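Local coordinates for WbbM protein (Klebsiella pneumoniae, PDB 6U4B) that probably acts as a bifunctional, trimeric glycosyltransferase that polymerises O-antigen polysaccharide, at residues D170-E173 with H179-D182; K202-A207 with A258-N263. All blocks are in the same frame, centred on the assembly; numbering follows the deposited sequence.

Both contacts lie in the DUF4422 region, away from the magnesium site, with centres about 12 Å apart. Contact 1 is partly buried and short in range: it joins helix 168-173 to the start of helix 180-193 across a brief loop. Contact 2 is fully buried and ties helix 198-206 to helix 253-272, with 50 residues between its two segments. Contact 1 mixes apolar packing with a water bridge. Contact 2 rests on one phenylalanine ring against a helix, with no hydrogen bond across it. The two meet where Tyr-172 CD2 lies 3.3 Å from Arg-260 NE. The ring of contact 1 thus packs on an arginine of contact 2.

Contact 1 of 2, residues D170-E173 with H179-D182; sequences DHYE and HIRD
Tyr-172 reaches from helix 168-173 to the first turn of helix 180-193. Its CG is anti to the backbone N (chi1 -163°), and this carries the ring across to the other segment. The ring edge meets the backbone of His-179: CE1 lies 3.3 Å from His-179 O, near the ring plane. Ile-180 comes obliquely, with its CD1 3.8 Å from Tyr-172 CD1. On the outer side Glu-173 lies against the same isoleucine. Glu-173 CB is 3.9 Å from Ile-180 CB, and the extended acid chain runs past the CG1 and CG2 branches.

No direct hydrogen bond crosses the contact. Instead one water joins the polar groups. The water is 2.9 Å from Tyr-172 OH. It accepts from His-179 N at 2.9 Å. It donates to Asp-182 OD2 at 2.8 Å. Tyr-246 OH also bonds to Asp-182 OD2, and Glu-250 holds His-179 NE2. Tyr-172 also packs on Val-253 and Ile-257 of helix 253-272.

Asp-182 N bonds to His-179 O at 2.9 Å, within the opening turn of the second helix. The arrangement is a helix-loop-helix connection, with an aromatic side chain of the first helix packed on the start of the second.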
loop_
_atom_site.group_PDB
_atom_site.type_symbol
_atom_site.label_atom_id
_atom_site.label_comp_id
_atom_site.label_asym_id
_atom_site.label_seq_id
_atom_site.Cartn_x
_atom_site.Cartn_y
_atom_site.Cartn_z
ATOM N N ASP A 170 -37.657 -14.802 48.373
ATOM C CA ASP A 170 -37.417 -16.207 48.068
ATOM C C ASP A 170 -37.529 -16.483 46.574
ATOM O O ASP A 170 -36.879 -17.402 46.062
ATOM C CB ASP A 170 -38.395 -17.075 48.864
ATOM C CG ASP A 170 -38.114 -18.556 48.725
ATOM O OD1 ASP A 170 -36.933 -18.957 48.814
ATOM O OD2 ASP A 170 -39.083 -19.325 48.549
ATOM N N HIS A 171 -38.331 -15.690 45.857
ATOM C CA HIS A 171 -38.470 -15.881 44.418
ATOM C C HIS A 171 -37.175 -15.543 43.690
ATOM O O HIS A 171 -36.837 -16.179 42.684
ATOM C CB HIS A 171 -39.623 -15.034 43.882
ATOM C CG HIS A 171 -40.027 -15.377 42.482
ATOM N ND1 HIS A 171 -40.540 -16.609 42.139
ATOM C CD2 HIS A 171 -39.998 -14.651 41.339
ATOM C CE1 HIS A 171 -40.809 -16.628 40.845
ATOM N NE2 HIS A 171 -40.490 -15.452 40.337
ATOM N N TYR A 172 -36.440 -14.539 44.173
ATOM C CA TYR A 172 -35.139 -14.249 43.584
ATOM C C TYR A 172 -34.157 -15.379 43.859
ATOM O O TYR A 172 -33.405 -15.789 42.966
ATOM C CB TYR A 172 -34.592 -12.923 44.117
ATOM C CG TYR A 172 -33.460 -12.351 43.281
ATOM C CD1 TYR A 172 -32.175 -12.880 43.350
ATOM C CD2 TYR A 172 -33.678 -11.280 42.424
ATOM C CE1 TYR A 172 -31.144 -12.363 42.583
ATOM C CE2 TYR A 172 -32.655 -10.755 41.655
ATOM C CZ TYR A 172 -31.390 -11.299 41.740
ATOM O OH TYR A 172 -30.373 -10.778 40.976
ATOM N N GLU A 173 -34.159 -15.905 45.085
ATOM C CA GLU A 173 -33.184 -16.925 45.456
ATOM C C GLU A 173 -33.401 -18.218 44.680
ATOM O O GLU A 173 -32.433 -18.886 44.297
ATOM C CB GLU A 173 -33.244 -17.184 46.959
ATOM C CG GLU A 173 -32.298 -18.272 47.423
ATOM C CD GLU A 173 -32.038 -18.222 48.912
ATOM O OE1 GLU A 173 -32.458 -17.237 49.556
ATOM O OE2 GLU A 173 -31.409 -19.164 49.435
ATOM N N HIS A 179 -28.894 -15.257 41.517
ATOM C CA HIS A 179 -28.039 -15.543 42.662
ATOM C C HIS A 179 -28.333 -14.495 43.727
ATOM O O HIS A 179 -28.082 -13.304 43.518
ATOM C CB HIS A 179 -26.566 -15.547 42.258
ATOM C CG HIS A 179 -26.246 -16.531 41.174
ATOM N ND1 HIS A 179 -25.831 -17.818 41.439
ATOM C CD2 HIS A 179 -26.297 -16.421 39.826
ATOM C CE1 HIS A 179 -25.630 -18.456 40.299
ATOM N NE2 HIS A 179 -25.905 -17.630 39.305
ATOM N N ILE A 180 -28.878 -14.943 44.861
ATOM C CA ILE A 180 -29.437 -14.029 45.847
ATOM C C ILE A 180 -28.390 -13.077 46.408
ATOM O O ILE A 180 -28.736 -11.981 46.863
ATOM C CB ILE A 180 -30.126 -14.837 46.971
ATOM C CG1 ILE A 180 -30.949 -13.911 47.871
ATOM C CG2 ILE A 180 -29.102 -15.629 47.770
ATOM C CD1 ILE A 180 -32.015 -13.138 47.129
ATOM N N ARG A 181 -27.109 -13.459 46.370
ATOM C CA ARG A 181 -26.059 -12.567 46.853
ATOM C C ARG A 181 -26.037 -11.257 46.077
ATOM O O ARG A 181 -25.682 -10.210 46.635
ATOM C CB ARG A 181 -24.697 -13.262 46.770
ATOM C CG ARG A 181 -24.120 -13.362 45.364
ATOM C CD ARG A 181 -22.782 -14.082 45.357
ATOM N NE ARG A 181 -22.924 -15.496 45.687
ATOM C CZ ARG A 181 -23.061 -16.464 44.786
ATOM N NH1 ARG A 181 -23.188 -17.725 45.177
ATOM N NH2 ARG A 181 -23.071 -16.171 43.492
ATOM N N ASP A 182 -26.421 -11.287 44.798
ATOM C CA ASP A 182 -26.484 -10.058 44.016
ATOM C C ASP A 182 -27.622 -9.164 44.492
ATOM O O ASP A 182 -27.457 -7.943 44.601
ATOM C CB ASP A 182 -26.647 -10.388 42.533
ATOM C CG ASP A 182 -25.505 -11.233 41.995
ATOM O OD1 ASP A 182 -24.374 -11.113 42.514
ATOM O OD2 ASP A 182 -25.737 -12.017 41.047
HETATM O O HOH W 1 -28.302 -12.712 40.215
#

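Contact 2 of 2, residues K202-A207 with A258-N263; sequences KTFNDA and AERLFN
Phe-204 lays its ring against two residues one helical turn apart, Arg-260 and Asn-263. The side chain leaves helix 198-206 with CG beside its own carbonyl carbon, a direction that brings the ring up to helix 253-272. Asn-263 CB sits over one face of the ring, 3.4 Å from Phe-204 CD1. The amide follows beyond it. The ring and amide planes are only 15° apart, and Asn-263 CG is 3.7 Å from Phe-204 CE1.

At the CE2-CZ rim of the ring, Arg-260 touches with its aliphatic part. Its CG is 3.5 Å from Phe-204 CE2, and its CB is 3.6 Å from the same atom. The arginine chain bends at chi2 (77°), and its end then leads away from the phenylalanine. Arg-260 O lies over the face that Asn-263 CB covers, 3.9 Å above the plane and displaced toward the rim.

The polar ends are held by other partners. Asn-263 ND2 donates to Glu-259 O, one turn back in its own helix, at 2.7 Å. The oxygen is in the plane of the amide, but the bond is bent, with an angle of 137° at the hydrogen. Asn-263 OD1 accepts from Tyr-211 N. These two bonds fix the turn of the amide beside the ring. Arg-260 NH1 bonds to His-256 O.

Tyr-183 of helix 180-193 touches both Phe-204 and Arg-260, while Ile-264 and Ile-267 extend the phenylalanine's packing along helix 253-272. Arg-260 also meets His-171 of helix 168-173. Through Tyr-211, Asn-263 ties helix 253-272 to the chain between strands 209-210 and 216-219.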
loop_
_atom_site.group_PDB
_atom_site.type_symbol
_atom_site.label_atom_id
_atom_site.label_comp_id
_atom_site.label_asym_id
_atom_site.label_seq_id
_atom_site.Cartn_x
_atom_site.Cartn_y
_atom_site.Cartn_z
ATOM N N LYS A 202 -38.667 -4.278 53.374
ATOM C CA LYS A 202 -39.248 -5.407 54.093
ATOM C C LYS A 202 -40.617 -5.774 53.539
ATOM O O LYS A 202 -40.948 -6.959 53.414
ATOM C CB LYS A 202 -39.365 -5.088 55.584
ATOM C CG LYS A 202 -38.053 -4.918 56.318
ATOM C CD LYS A 202 -38.313 -4.803 57.813
ATOM C CE LYS A 202 -37.033 -4.561 58.585
ATOM N NZ LYS A 202 -36.441 -3.233 58.274
ATOM N N THR A 203 -41.433 -4.767 53.218
ATOM C CA THR A 203 -42.780 -5.023 52.721
ATOM C C THR A 203 -42.741 -5.822 51.424
ATOM O O THR A 203 -43.448 -6.826 51.276
ATOM C CB THR A 203 -43.522 -3.702 52.512
ATOM O OG1 THR A 203 -43.589 -2.987 53.751
ATOM C CG2 THR A 203 -44.933 -3.955 52.000
ATOM N N PHE A 204 -41.907 -5.393 50.476
ATOM C CA PHE A 204 -41.831 -6.081 49.193
ATOM C C PHE A 204 -41.240 -7.476 49.346
ATOM O O PHE A 204 -41.762 -8.445 48.782
ATOM C CB PHE A 204 -41.008 -5.263 48.201
ATOM C CG PHE A 204 -40.616 -6.033 46.976
ATOM C CD1 PHE A 204 -41.567 -6.392 46.036
ATOM C CD2 PHE A 204 -39.302 -6.415 46.773
ATOM C CE1 PHE A 204 -41.212 -7.110 44.905
ATOM C CE2 PHE A 204 -38.940 -7.131 45.647
ATOM C CZ PHE A 204 -39.895 -7.479 44.711
ATOM N N ASN A 205 -40.144 -7.596 50.101
ATOM C CA ASN A 205 -39.482 -8.890 50.236
ATOM C C ASN A 205 -40.393 -9.921 50.890
ATOM O O ASN A 205 -40.362 -11.102 50.526
ATOM C CB ASN A 205 -38.182 -8.736 51.028
ATOM C CG ASN A 205 -37.031 -8.249 50.167
ATOM O OD1 ASN A 205 -37.022 -8.451 48.952
ATOM N ND2 ASN A 205 -36.050 -7.608 50.793
ATOM N N ASP A 206 -41.216 -9.498 51.850
ATOM C CA ASP A 206 -42.142 -10.412 52.506
ATOM C C ASP A 206 -43.459 -10.574 51.759
ATOM O O ASP A 206 -44.243 -11.463 52.110
ATOM C CB ASP A 206 -42.436 -9.953 53.939
ATOM C CG ASP A 206 -41.242 -10.109 54.861
ATOM O OD1 ASP A 206 -41.370 -9.782 56.060
ATOM O OD2 ASP A 206 -40.172 -10.545 54.384
ATOM N N ALA A 207 -43.725 -9.746 50.754
ATOM C CA ALA A 207 -44.960 -9.865 49.996
ATOM C C ALA A 207 -44.884 -11.035 49.019
ATOM O O ALA A 207 -43.804 -11.501 48.643
ATOM C CB ALA A 207 -45.260 -8.571 49.238
ATOM N N ALA A 258 -33.284 -4.600 39.018
ATOM C CA ALA A 258 -34.076 -3.388 38.856
ATOM C C ALA A 258 -35.574 -3.662 38.882
ATOM O O ALA A 258 -36.348 -2.757 39.219
ATOM C CB ALA A 258 -33.702 -2.686 37.550
ATOM N N GLU A 259 -36.002 -4.874 38.518
ATOM C CA GLU A 259 -37.420 -5.206 38.618
ATOM C C GLU A 259 -37.883 -5.202 40.069
ATOM O O GLU A 259 -39.022 -4.820 40.370
ATOM C CB GLU A 259 -37.690 -6.568 37.983
ATOM C CG GLU A 259 -37.521 -6.618 36.480
ATOM C CD GLU A 259 -37.889 -7.975 35.914
ATOM O OE1 GLU A 259 -37.205 -8.437 34.977
ATOM O OE2 GLU A 259 -38.854 -8.586 36.419
ATOM N N ARG A 260 -37.013 -5.636 40.983
ATOM C CA ARG A 260 -37.345 -5.622 42.405
ATOM C C ARG A 260 -37.262 -4.214 42.974
ATOM O O ARG A 260 -38.116 -3.815 43.773
ATOM C CB ARG A 260 -36.417 -6.560 43.183
ATOM C CG ARG A 260 -36.755 -8.039 43.064
ATOM C CD ARG A 260 -36.314 -8.634 41.734
ATOM N NE ARG A 260 -36.685 -10.040 41.626
ATOM C CZ ARG A 260 -36.500 -10.776 40.537
ATOM N NH1 ARG A 260 -35.944 -10.238 39.459
ATOM N NH2 ARG A 260 -36.871 -12.048 40.527
ATOM N N LEU A 261 -36.239 -3.452 42.574
ATOM C CA LEU A 261 -36.110 -2.078 43.051
ATOM C C LEU A 261 -37.295 -1.230 42.613
ATOM O O LEU A 261 -37.735 -0.335 43.347
ATOM C CB LEU A 261 -34.798 -1.474 42.550
ATOM C CG LEU A 261 -33.515 -2.133 43.061
ATOM C CD1 LEU A 261 -32.289 -1.534 42.380
ATOM C CD2 LEU A 261 -33.413 -1.998 44.573
ATOM N N PHE A 262 -37.819 -1.497 41.413
ATOM C CA PHE A 262 -39.017 -0.817 40.933
ATOM C C PHE A 262 -40.164 -0.959 41.929
ATOM O O PHE A 262 -40.855 0.016 42.250
ATOM C CB PHE A 262 -39.396 -1.387 39.563
ATOM C CG PHE A 262 -40.522 -0.661 38.877
ATOM C CD1 PHE A 262 -40.465 0.707 38.671
ATOM C CD2 PHE A 262 -41.622 -1.358 38.404
ATOM C CE1 PHE A 262 -41.497 1.369 38.029
ATOM C CE2 PHE A 262 -42.655 -0.703 37.762
ATOM C CZ PHE A 262 -42.592 0.662 37.574
ATOM N N ASN A 263 -40.365 -2.174 42.446
ATOM C CA ASN A 263 -41.420 -2.408 43.428
ATOM C C ASN A 263 -41.117 -1.719 44.752
ATOM O O ASN A 263 -42.011 -1.124 45.366
ATOM C CB ASN A 263 -41.607 -3.908 43.643
ATOM C CG ASN A 263 -42.286 -4.584 42.472
ATOM O OD1 ASN A 263 -43.510 -4.725 42.448
ATOM N ND2 ASN A 263 -41.497 -5.009 41.492
#